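Local atomic coordinates of putative transcriptional regulator (Bacillus cytotoxicus NVH 391-98, PDB entry 3K4H), a protein that probably regulates transcription as a LacI-type DNA-binding protein, with a sensor region of two lobes that holds a glucose-containing glycan in the cleft between them. Residues 84-89 with 102-107; 95-100 with 106-111; 124-129 with 223-228. All coordinates share one frame; numbering follows the deposited sequence.

Contact 1. Residues 84-89 with 102-107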
loop_
_atom_site.group_PDB
_atom_site.type_symbol
_atom_site.label_atom_id
_atom_site.label_comp_id
_atom_site.label_asym_id
_atom_site.label_seq_id
_atom_site.Cartn_x
_atom_site.Cartn_y
_atom_site.Cartn_z
ATOM N N ILE A 84 15.019 19.380 1.722
ATOM C CA ILE A 84 15.631 18.740 0.551
ATOM C C ILE A 84 14.590 18.543 -0.540
ATOM O O ILE A 84 14.827 18.893 -1.700
ATOM C CB ILE A 84 16.312 17.382 0.854
ATOM C CG1 ILE A 84 17.288 17.458 2.038
ATOM C CG2 ILE A 84 17.056 16.878 -0.370
ATOM C CD1 ILE A 84 18.561 18.096 1.729
ATOM N N ILE A 85 13.434 17.997 -0.154
ATOM C CA ILE A 85 12.322 17.796 -1.079
ATOM C C ILE A 85 11.765 19.111 -1.611
ATOM O O ILE A 85 11.511 19.196 -2.813
ATOM C CB ILE A 85 11.169 16.990 -0.466
ATOM C CG1 ILE A 85 11.632 15.587 -0.109
ATOM C CG2 ILE A 85 9.971 16.890 -1.457
ATOM C CD1 ILE A 85 10.504 14.724 0.471
ATOM N N GLN A 86 11.564 20.120 -0.750
ATOM C CA GLN A 86 11.099 21.436 -1.226
ATOM C C GLN A 86 12.038 21.917 -2.312
ATOM O O GLN A 86 11.595 22.455 -3.322
ATOM C CB GLN A 86 10.987 22.508 -0.113
ATOM C CG GLN A 86 9.557 22.851 0.402
ATOM C CD GLN A 86 8.495 23.149 -0.708
ATOM O OE1 GLN A 86 7.538 22.372 -0.892
ATOM N NE2 GLN A 86 8.657 24.273 -1.428
ATOM N N TYR A 87 13.330 21.689 -2.119
ATOM C CA TYR A 87 14.317 22.167 -3.047
ATOM C C TYR A 87 14.197 21.458 -4.370
ATOM O O TYR A 87 14.108 22.109 -5.420
ATOM C CB TYR A 87 15.736 22.010 -2.499
ATOM C CG TYR A 87 16.791 22.395 -3.514
ATOM C CD1 TYR A 87 17.455 21.419 -4.259
ATOM C CD2 TYR A 87 17.096 23.742 -3.766
ATOM C CE1 TYR A 87 18.412 21.778 -5.221
ATOM C CE2 TYR A 87 18.049 24.107 -4.715
ATOM C CZ TYR A 87 18.706 23.123 -5.439
ATOM O OH TYR A 87 19.651 23.459 -6.387
ATOM N N LEU A 88 14.204 20.130 -4.322
ATOM C CA LEU A 88 14.214 19.334 -5.532
ATOM C C LEU A 88 12.921 19.532 -6.291
ATOM O O LEU A 88 12.927 19.583 -7.520
ATOM C CB LEU A 88 14.439 17.851 -5.225
ATOM C CG LEU A 88 15.753 17.400 -4.574
ATOM C CD1 LEU A 88 15.729 15.907 -4.395
ATOM C CD2 LEU A 88 16.970 17.810 -5.400
ATOM N N HIS A 89 11.813 19.657 -5.564
ATOM C CA HIS A 89 10.519 19.875 -6.210
ATOM C C HIS A 89 10.474 21.196 -6.962
ATOM O O HIS A 89 10.045 21.242 -8.108
ATOM C CB HIS A 89 9.358 19.787 -5.224
ATOM C CG HIS A 89 8.040 20.161 -5.827
ATOM N ND1 HIS A 89 7.377 19.351 -6.728
ATOM C CD2 HIS A 89 7.266 21.265 -5.670
ATOM C CE1 HIS A 89 6.251 19.940 -7.097
ATOM N NE2 HIS A 89 6.156 21.099 -6.463
ATOM N N TYR A 102 4.995 12.995 3.247
ATOM C CA TYR A 102 3.964 13.482 4.155
ATOM C C TYR A 102 2.688 13.807 3.383
ATOM O O TYR A 102 1.591 13.376 3.768
ATOM C CB TYR A 102 4.412 14.681 4.988
ATOM C CG TYR A 102 3.343 15.093 5.990
ATOM C CD1 TYR A 102 2.874 14.182 6.948
ATOM C CD2 TYR A 102 2.775 16.377 5.966
ATOM C CE1 TYR A 102 1.876 14.538 7.871
ATOM C CE2 TYR A 102 1.768 16.753 6.894
ATOM C CZ TYR A 102 1.329 15.823 7.837
ATOM O OH TYR A 102 0.358 16.154 8.751
ATOM N N ASP A 103 2.862 14.545 2.287
ATOM C CA ASP A 103 1.773 14.969 1.409
ATOM C C ASP A 103 2.193 14.774 -0.058
ATOM O O ASP A 103 3.326 14.339 -0.330
ATOM C CB ASP A 103 1.449 16.448 1.678
ATOM C CG ASP A 103 2.690 17.358 1.578
ATOM O OD1 ASP A 103 3.753 16.916 1.073
ATOM O OD2 ASP A 103 2.596 18.527 2.004
ATOM N N ARG A 104 1.285 15.099 -0.987
ATOM C CA ARG A 104 1.562 15.070 -2.431
ATOM C C ARG A 104 1.886 13.672 -2.946
ATOM O O ARG A 104 2.676 13.523 -3.892
ATOM C CB ARG A 104 2.730 15.987 -2.804
ATOM C CG ARG A 104 2.596 17.447 -2.496
ATOM C CD ARG A 104 3.993 18.024 -2.577
ATOM N NE ARG A 104 4.031 19.431 -2.974
ATOM C CZ ARG A 104 5.134 20.183 -2.964
ATOM N NH1 ARG A 104 6.303 19.665 -2.568
ATOM N NH2 ARG A 104 5.066 21.460 -3.340
ATOM N N LYS A 105 1.297 12.650 -2.324
ATOM C CA LYS A 105 1.441 11.268 -2.803
ATOM C C LYS A 105 1.294 11.196 -4.323
ATOM O O LYS A 105 2.034 10.479 -4.988
ATOM C CB LYS A 105 0.419 10.330 -2.137
ATOM C CG LYS A 105 0.961 9.452 -1.006
ATOM C CD LYS A 105 1.018 10.176 0.343
ATOM C CE LYS A 105 -0.358 10.635 0.837
ATOM N NZ LYS A 105 -1.439 9.597 0.732
ATOM N N ASP A 106 0.334 11.955 -4.852
ATOM C CA ASP A 106 0.103 12.067 -6.292
ATOM C C ASP A 106 1.301 12.596 -7.084
ATOM O O ASP A 106 1.526 12.146 -8.204
ATOM C CB ASP A 106 -1.175 12.873 -6.610
ATOM C CG ASP A 106 -1.280 14.197 -5.829
ATOM O OD1 ASP A 106 -2.173 15.014 -6.159
ATOM O OD2 ASP A 106 -0.498 14.434 -4.880
ATOM N N GLU A 107 2.077 13.516 -6.509
ATOM C CA GLU A 107 3.187 14.167 -7.235
ATOM C C GLU A 107 4.551 13.462 -7.137
ATOM O O GLU A 107 5.366 13.546 -8.062
ATOM C CB GLU A 107 3.328 15.634 -6.800
ATOM C CG GLU A 107 2.384 16.597 -7.504
ATOM C CD GLU A 107 2.091 17.853 -6.683
ATOM O OE1 GLU A 107 2.648 18.922 -7.028
ATOM O OE2 GLU A 107 1.311 17.772 -5.698
#

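Contact 2. Residues 95-100 with 106-111. With GLC (alpha-D-glucopyranose), chain C.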
loop_
_atom_site.group_PDB
_atom_site.type_symbol
_atom_site.label_atom_id
_atom_site.label_comp_id
_atom_site.label_asym_id
_atom_site.label_seq_id
_atom_site.Cartn_x
_atom_site.Cartn_y
_atom_site.Cartn_z
ATOM N N PHE A 95 13.719 13.004 -8.693
ATOM C CA PHE A 95 14.056 12.271 -7.483
ATOM C C PHE A 95 13.001 11.248 -7.083
ATOM O O PHE A 95 11.862 11.284 -7.543
ATOM C CB PHE A 95 14.285 13.230 -6.331
ATOM C CG PHE A 95 13.017 13.770 -5.744
ATOM C CD1 PHE A 95 12.435 14.932 -6.258
ATOM C CD2 PHE A 95 12.398 13.116 -4.676
ATOM C CE1 PHE A 95 11.264 15.426 -5.725
ATOM C CE2 PHE A 95 11.230 13.608 -4.136
ATOM C CZ PHE A 95 10.653 14.768 -4.666
ATOM N N VAL A 96 13.391 10.358 -6.168
ATOM C CA VAL A 96 12.526 9.266 -5.718
ATOM C C VAL A 96 12.670 9.077 -4.212
ATOM O O VAL A 96 13.783 9.198 -3.682
ATOM C CB VAL A 96 12.922 7.955 -6.439
ATOM C CG1 VAL A 96 12.566 6.749 -5.594
ATOM C CG2 VAL A 96 12.264 7.865 -7.799
ATOM N N LEU A 97 11.567 8.779 -3.529
ATOM C CA LEU A 97 11.609 8.481 -2.084
ATOM C C LEU A 97 11.702 6.994 -1.739
ATOM O O LEU A 97 11.132 6.147 -2.448
ATOM C CB LEU A 97 10.382 9.041 -1.365
ATOM C CG LEU A 97 10.330 10.439 -0.764
ATOM C CD1 LEU A 97 9.186 10.543 0.204
ATOM C CD2 LEU A 97 11.576 10.681 -0.003
ATOM N N ILE A 98 12.401 6.677 -0.643
ATOM C CA ILE A 98 12.229 5.369 0.020
ATOM C C ILE A 98 11.478 5.665 1.315
ATOM O O ILE A 98 12.076 6.058 2.304
ATOM C CB ILE A 98 13.585 4.618 0.301
ATOM C CG1 ILE A 98 14.441 4.465 -0.979
ATOM C CG2 ILE A 98 13.332 3.259 1.002
ATOM C CD1 ILE A 98 15.358 3.218 -0.992
ATOM N N GLY A 99 10.164 5.524 1.290
ATOM C CA GLY A 99 9.284 5.970 2.387
ATOM C C GLY A 99 8.113 6.798 1.868
ATOM O O GLY A 99 8.209 7.435 0.818
ATOM N N LYS A 100 6.996 6.779 2.590
ATOM C CA LYS A 100 5.841 7.609 2.282
ATOM C C LYS A 100 6.170 9.095 2.439
ATOM O O LYS A 100 6.837 9.492 3.394
ATOM C CB LYS A 100 4.737 7.261 3.240
ATOM C CG LYS A 100 3.362 7.327 2.674
ATOM C CD LYS A 100 2.364 6.721 3.652
ATOM C CE LYS A 100 2.144 7.626 4.842
ATOM N NZ LYS A 100 1.135 7.016 5.722
ATOM N N ASP A 106 0.334 11.955 -4.852
ATOM C CA ASP A 106 0.103 12.067 -6.292
ATOM C C ASP A 106 1.301 12.596 -7.084
ATOM O O ASP A 106 1.526 12.146 -8.204
ATOM C CB ASP A 106 -1.175 12.873 -6.610
ATOM C CG ASP A 106 -1.280 14.197 -5.829
ATOM O OD1 ASP A 106 -2.173 15.014 -6.159
ATOM O OD2 ASP A 106 -0.498 14.434 -4.880
ATOM N N GLU A 107 2.077 13.516 -6.509
ATOM C CA GLU A 107 3.187 14.167 -7.235
ATOM C C GLU A 107 4.551 13.462 -7.137
ATOM O O GLU A 107 5.366 13.546 -8.062
ATOM C CB GLU A 107 3.328 15.634 -6.800
ATOM C CG GLU A 107 2.384 16.597 -7.504
ATOM C CD GLU A 107 2.091 17.853 -6.683
ATOM O OE1 GLU A 107 2.648 18.922 -7.028
ATOM O OE2 GLU A 107 1.311 17.772 -5.698
ATOM N N ILE A 108 4.796 12.785 -6.015
ATOM C CA ILE A 108 6.098 12.181 -5.727
ATOM C C ILE A 108 6.101 10.678 -5.987
ATOM O O ILE A 108 5.159 9.981 -5.578
ATOM C CB ILE A 108 6.474 12.430 -4.262
ATOM C CG1 ILE A 108 6.486 13.929 -3.969
ATOM C CG2 ILE A 108 7.830 11.785 -3.905
ATOM C CD1 ILE A 108 6.211 14.272 -2.496
ATOM N N THR A 109 7.177 10.149 -6.533
ATOM C CA THR A 109 7.290 8.712 -6.709
ATOM C C THR A 109 8.086 8.093 -5.597
ATOM O O THR A 109 9.162 8.495 -5.333
ATOM C CB THR A 109 8.027 8.396 -7.941
ATOM O OG1 THR A 109 7.521 9.212 -8.978
ATOM C CG2 THR A 109 7.798 7.011 -8.300
ATOM N N TYR A 110 7.535 7.108 -4.935
ATOM C CA TYR A 110 8.174 6.559 -3.796
ATOM C C TYR A 110 8.067 5.072 -3.678
ATOM O O TYR A 110 7.228 4.502 -4.260
ATOM C CB TYR A 110 7.680 7.271 -2.569
ATOM C CG TYR A 110 6.317 6.917 -2.148
ATOM C CD1 TYR A 110 6.095 5.817 -1.401
ATOM C CD2 TYR A 110 5.257 7.706 -2.455
ATOM C CE1 TYR A 110 4.881 5.498 -1.003
ATOM C CE2 TYR A 110 4.027 7.386 -2.061
ATOM C CZ TYR A 110 3.840 6.277 -1.334
ATOM O OH TYR A 110 2.595 5.936 -0.918
ATOM N N VAL A 111 8.981 4.462 -2.948
ATOM C CA VAL A 111 9.015 3.043 -2.675
ATOM C C VAL A 111 8.877 2.822 -1.191
ATOM O O VAL A 111 9.433 3.533 -0.443
ATOM C CB VAL A 111 10.293 2.464 -3.111
ATOM C CG1 VAL A 111 10.245 1.054 -2.975
ATOM C CG2 VAL A 111 10.513 2.780 -4.475
HETATM C C1 GLC C . 13.600 3.270 5.425
HETATM C C2 GLC C . 13.226 4.635 4.886
HETATM C C3 GLC C . 11.772 4.868 5.257
HETATM C C4 GLC C . 10.877 3.763 4.665
HETATM C C5 GLC C . 11.390 2.397 5.053
HETATM C C6 GLC C . 10.594 1.349 4.314
HETATM O O2 GLC C . 14.048 5.602 5.498
HETATM O O3 GLC C . 11.453 6.184 4.862
HETATM O O4 GLC C . 9.608 3.766 5.237
HETATM O O5 GLC C . 12.788 2.279 4.807
HETATM O O6 GLC C . 9.804 0.712 5.282
#

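Contact 3. Residues 124-129 with 223-228. With GLC (alpha-D-glucopyranose), chain B.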
loop_
_atom_site.group_PDB
_atom_site.type_symbol
_atom_site.label_atom_id
_atom_site.label_comp_id
_atom_site.label_asym_id
_atom_site.label_seq_id
_atom_site.Cartn_x
_atom_site.Cartn_y
_atom_site.Cartn_z
ATOM N N GLU A 124 -1.625 -7.219 16.134
ATOM C CA GLU A 124 -2.627 -8.300 16.138
ATOM C C GLU A 124 -1.998 -9.590 16.667
ATOM O O GLU A 124 -2.594 -10.281 17.505
ATOM C CB GLU A 124 -3.253 -8.488 14.763
ATOM C CG GLU A 124 -4.338 -7.469 14.501
ATOM C CD GLU A 124 -4.693 -7.271 13.022
ATOM O OE1 GLU A 124 -4.372 -8.146 12.166
ATOM O OE2 GLU A 124 -5.312 -6.215 12.727
ATOM N N TYR A 125 -0.762 -9.855 16.223
ATOM C CA TYR A 125 0.009 -11.011 16.673
ATOM C C TYR A 125 0.183 -11.063 18.194
ATOM O O TYR A 125 -0.161 -12.080 18.822
ATOM C CB TYR A 125 1.345 -11.101 15.933
ATOM C CG TYR A 125 2.293 -12.132 16.486
ATOM C CD1 TYR A 125 1.891 -13.457 16.700
ATOM C CD2 TYR A 125 3.609 -11.787 16.797
ATOM C CE1 TYR A 125 2.780 -14.399 17.226
ATOM C CE2 TYR A 125 4.486 -12.716 17.316
ATOM C CZ TYR A 125 4.071 -14.007 17.523
ATOM O OH TYR A 125 4.974 -14.892 18.027
ATOM N N LEU A 126 0.668 -9.968 18.785
ATOM C CA LEU A 126 0.812 -9.868 20.231
ATOM C C LEU A 126 -0.534 -9.907 20.973
ATOM O O LEU A 126 -0.649 -10.484 22.073
ATOM C CB LEU A 126 1.580 -8.605 20.607
ATOM C CG LEU A 126 3.024 -8.424 20.110
ATOM C CD1 LEU A 126 3.486 -7.034 20.355
ATOM C CD2 LEU A 126 3.951 -9.378 20.785
ATOM N N ILE A 127 -1.554 -9.291 20.387
ATOM C CA ILE A 127 -2.857 -9.220 21.046
ATOM C C ILE A 127 -3.465 -10.615 21.055
ATOM O O ILE A 127 -4.059 -11.029 22.033
ATOM C CB ILE A 127 -3.801 -8.172 20.377
ATOM C CG1 ILE A 127 -3.316 -6.745 20.655
ATOM C CG2 ILE A 127 -5.260 -8.341 20.851
ATOM C CD1 ILE A 127 -3.960 -5.711 19.741
ATOM N N SER A 128 -3.277 -11.352 19.970
ATOM C CA SER A 128 -3.753 -12.730 19.922
ATOM C C SER A 128 -2.994 -13.571 20.946
ATOM O O SER A 128 -3.486 -14.608 21.347
ATOM C CB SER A 128 -3.609 -13.334 18.522
ATOM O OG SER A 128 -2.264 -13.749 18.266
ATOM N N LEU A 129 -1.801 -13.119 21.355
ATOM C CA LEU A 129 -1.019 -13.798 22.401
ATOM C C LEU A 129 -1.488 -13.483 23.818
ATOM O O LEU A 129 -0.929 -14.013 24.778
ATOM C CB LEU A 129 0.462 -13.439 22.303
ATOM C CG LEU A 129 1.324 -14.101 21.225
ATOM C CD1 LEU A 129 2.736 -13.511 21.263
ATOM C CD2 LEU A 129 1.333 -15.638 21.372
ATOM N N SER A 223 7.776 -9.903 25.897
ATOM C CA SER A 223 7.886 -10.236 24.487
ATOM C C SER A 223 8.333 -9.001 23.691
ATOM O O SER A 223 7.893 -7.872 23.964
ATOM C CB SER A 223 6.544 -10.754 23.947
ATOM O OG SER A 223 6.098 -11.893 24.658
ATOM N N ILE A 224 9.198 -9.224 22.707
ATOM C CA ILE A 224 9.703 -8.172 21.839
ATOM C C ILE A 224 9.462 -8.575 20.388
ATOM O O ILE A 224 9.824 -9.681 20.004
ATOM C CB ILE A 224 11.244 -8.038 21.967
ATOM C CG1 ILE A 224 11.680 -7.771 23.402
ATOM C CG2 ILE A 224 11.791 -6.977 21.026
ATOM C CD1 ILE A 224 13.191 -7.999 23.583
ATOM N N VAL A 225 8.883 -7.688 19.583
ATOM C CA VAL A 225 9.005 -7.789 18.140
ATOM C C VAL A 225 9.664 -6.511 17.644
ATOM O O VAL A 225 9.394 -5.431 18.200
ATOM C CB VAL A 225 7.668 -7.918 17.429
ATOM C CG1 VAL A 225 7.916 -8.139 15.950
ATOM C CG2 VAL A 225 6.868 -9.075 17.992
ATOM N N SER A 226 10.489 -6.603 16.624
ATOM C CA SER A 226 11.172 -5.483 16.034
ATOM C C SER A 226 11.106 -5.560 14.534
ATOM O O SER A 226 10.509 -6.416 13.984
ATOM C CB SER A 226 12.604 -5.439 16.474
ATOM O OG SER A 226 13.435 -5.391 15.362
ATOM N N PHE A 227 11.755 -4.653 13.859
ATOM C CA PHE A 227 11.643 -4.536 12.431
ATOM C C PHE A 227 12.968 -4.561 11.740
ATOM O O PHE A 227 13.924 -4.165 12.270
ATOM C CB PHE A 227 11.045 -3.206 12.089
ATOM C CG PHE A 227 9.598 -3.213 11.949
ATOM C CD1 PHE A 227 9.023 -3.332 10.753
ATOM C CD2 PHE A 227 8.803 -3.017 13.006
ATOM C CE1 PHE A 227 7.693 -3.315 10.646
ATOM C CE2 PHE A 227 7.483 -3.009 12.875
ATOM C CZ PHE A 227 6.936 -3.156 11.708
ATOM N N ASN A 228 12.974 -5.002 10.507
ATOM C CA ASN A 228 14.120 -5.018 9.624
ATOM C C ASN A 228 15.038 -6.208 9.480
ATOM O O ASN A 228 15.742 -6.265 8.549
ATOM C CB ASN A 228 15.065 -3.976 10.159
ATOM C CG ASN A 228 14.704 -2.582 9.800
ATOM O OD1 ASN A 228 15.410 -1.673 10.143
ATOM N ND2 ASN A 228 13.626 -2.400 9.121
HETATM C C1 GLC B . 15.994 2.370 10.020
HETATM C C2 GLC B . 16.379 3.491 9.068
HETATM C C3 GLC B . 15.137 4.058 8.418
HETATM C C4 GLC B . 14.507 2.909 7.652
HETATM C C5 GLC B . 13.996 1.872 8.654
HETATM C C6 GLC B . 13.430 0.647 7.911
HETATM O O1 GLC B . 15.461 2.931 11.191
HETATM O O2 GLC B . 17.025 4.512 9.788
HETATM O O3 GLC B . 15.484 5.154 7.594
HETATM O O4 GLC B . 13.440 3.343 6.837
HETATM O O5 GLC B . 15.040 1.448 9.511
HETATM O O6 GLC B . 12.414 -0.007 8.639
#

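Contact 1. Residues 84-89 with 102-107
H89, on helix 83-90, and E107, in the loop before strand 110-112, have the nearest CA atoms, yet these stay 9.3 Å apart, so side chains alone bridge the gap. R104 reaches across with an extended chain. It runs straight from CG to NE and lays the guanidinium over one face of the H89 imidazole, with CZ 3.5 Å above the ring plane and displaced toward the rim. The two planes are inclined by 47°, which rules out a flat stack; the near corner is NH2, 3.2 Å from H89 CD2. H89 NE2 is also close to R104 NH2, but the angle is too poor for a hydrogen bond. The imidazole meets the arginine because H89 CG stands anti to its own backbone N (chi1 173°), swinging the ring out from the helix toward the loop.

Q86, one turn earlier, bends at chi2 and brings OE1 to 3.4 Å from R104 NH1, its amide plane 29° from the guanidinium. E107 reaches the imidazole at another point: OE1 lies 3.7 Å from H89 CE1, with the carboxylate nearly perpendicular to the ring. R104 and E107 would be expected to act oppositely on any charge carried by H89. Within the loop, E107 N is bonded to R104 O (2.7 Å), closing a turn.

Only 185 Å² is buried here, and the contact lies at the surface, joining the outward side of the helix to a loop. The inward side of helix 83-90 belongs to the core: I84 and L88 pack on V61 of helix 54-66, while I85 and L88 rest on F95 of strand 95-98.

Contact 2. Residues 95-100 with 106-111
The Y110 ring carries K100 over one face, its CA 4.2 Å from the centroid and 18° off the normal, a CH-pi contact, while G99 O approaches the same ring obliquely. The K100 chain runs alongside Y110, pointing the same way, and its NZ goes on to a salt bridge with D148 of helix 144-159. At the second ring, F95 CE2 meets I108 CG2 at 3.9 Å, also obliquely.

Strands 95-98 and 110-112, joined without an intervening helix, are neighbours in the six-stranded parallel sheet of one lobe of the periplasmic-binding-protein-like fold, as in LacI-family sensor domains. L97 pairs with Y110 and I98 with V111. The evidence is an alternating set of bonds: L97 N to T109 O (3.0 Å), V111 N to L97 O (2.8 Å) and G99 N to V111 O (2.7 Å), the first the straightest at 166°. L97 and Y110 point to one side of the sheet; I98 and V111 point to the other, where both touch A254 of helix 247-264. At the C-terminal end of strand 95-98 the glucose of chain C donates from O3 to I98 O (2.6 Å), with G99 CA 3.3 Å from that hydroxyl.

Contact 3. Residues 124-129 with 223-228
L126 CD2 and V225 CG2 meet at 4.0 Å, the closest side-chain approach between residues 124-129 and 223-228. The two side chains run past one another from opposite sides, and the same L126 methyl also comes to 4.3 Å from S223 CB, so it lies against two residues on one side of the strand. Y125 adds a looser touch: V225 CG2 stands near the plane of its ring, at the edge, 4.4 Å from CE2. These contacts are apolar and modest, burying 145 Å² in all.

Around these groups lies a second shell. V225 CG2 lies beside the backbone N, opposite the carbonyl carbon (chi1 -175°), and this is the branch that meets both L126 and Y125. The Y125 ring has L129 CD1 4.0 Å above one face, displaced toward the rim, and a cation-pi partner in K280. S128 OG donates to Y125 O (2.7 Å), a side-chain bond back to the preceding turn. On the strand, S223 OG is hydrogen-bonded to E285 N, which ties the serine to the chain's C-terminal stretch.

The short helix and strand axes are 10.5 Å apart at closest and run nearly antiparallel, at 169°, as expected for a helix laid on a sheet in an alpha/beta lobe. Earlier in the same helix, V122 meets V225 and A118 meets F227, while L126 also touches I134 of strand 134-138. I224 points away from this helix and packs on V207 and L208 of helix 201-213, so strand 223-227 is sandwiched between helices.

Contacts 1 and 2 adjoin in one lobe, their centres about 8 Å apart, and share D106 and E107; L88 CD1 of the helix lies 3.6 Å from F95 CB of the strand. Contact 3 is in the other lobe, with its centre about 33 Å and 28 Å from the centres of contacts 1 and 2. The glycan lies between contacts 2 and 3, whose nearest atoms are about 10 Å apart. O4 of the chain B glucose is 1.4 Å from C1 of the chain C glucose, consistent with one 1→4-linked sugar. I98 and G99 approach it from contact 2 and N228 from contact 3, whereas the V225 side chain stays about 14 Å from a bound glucose.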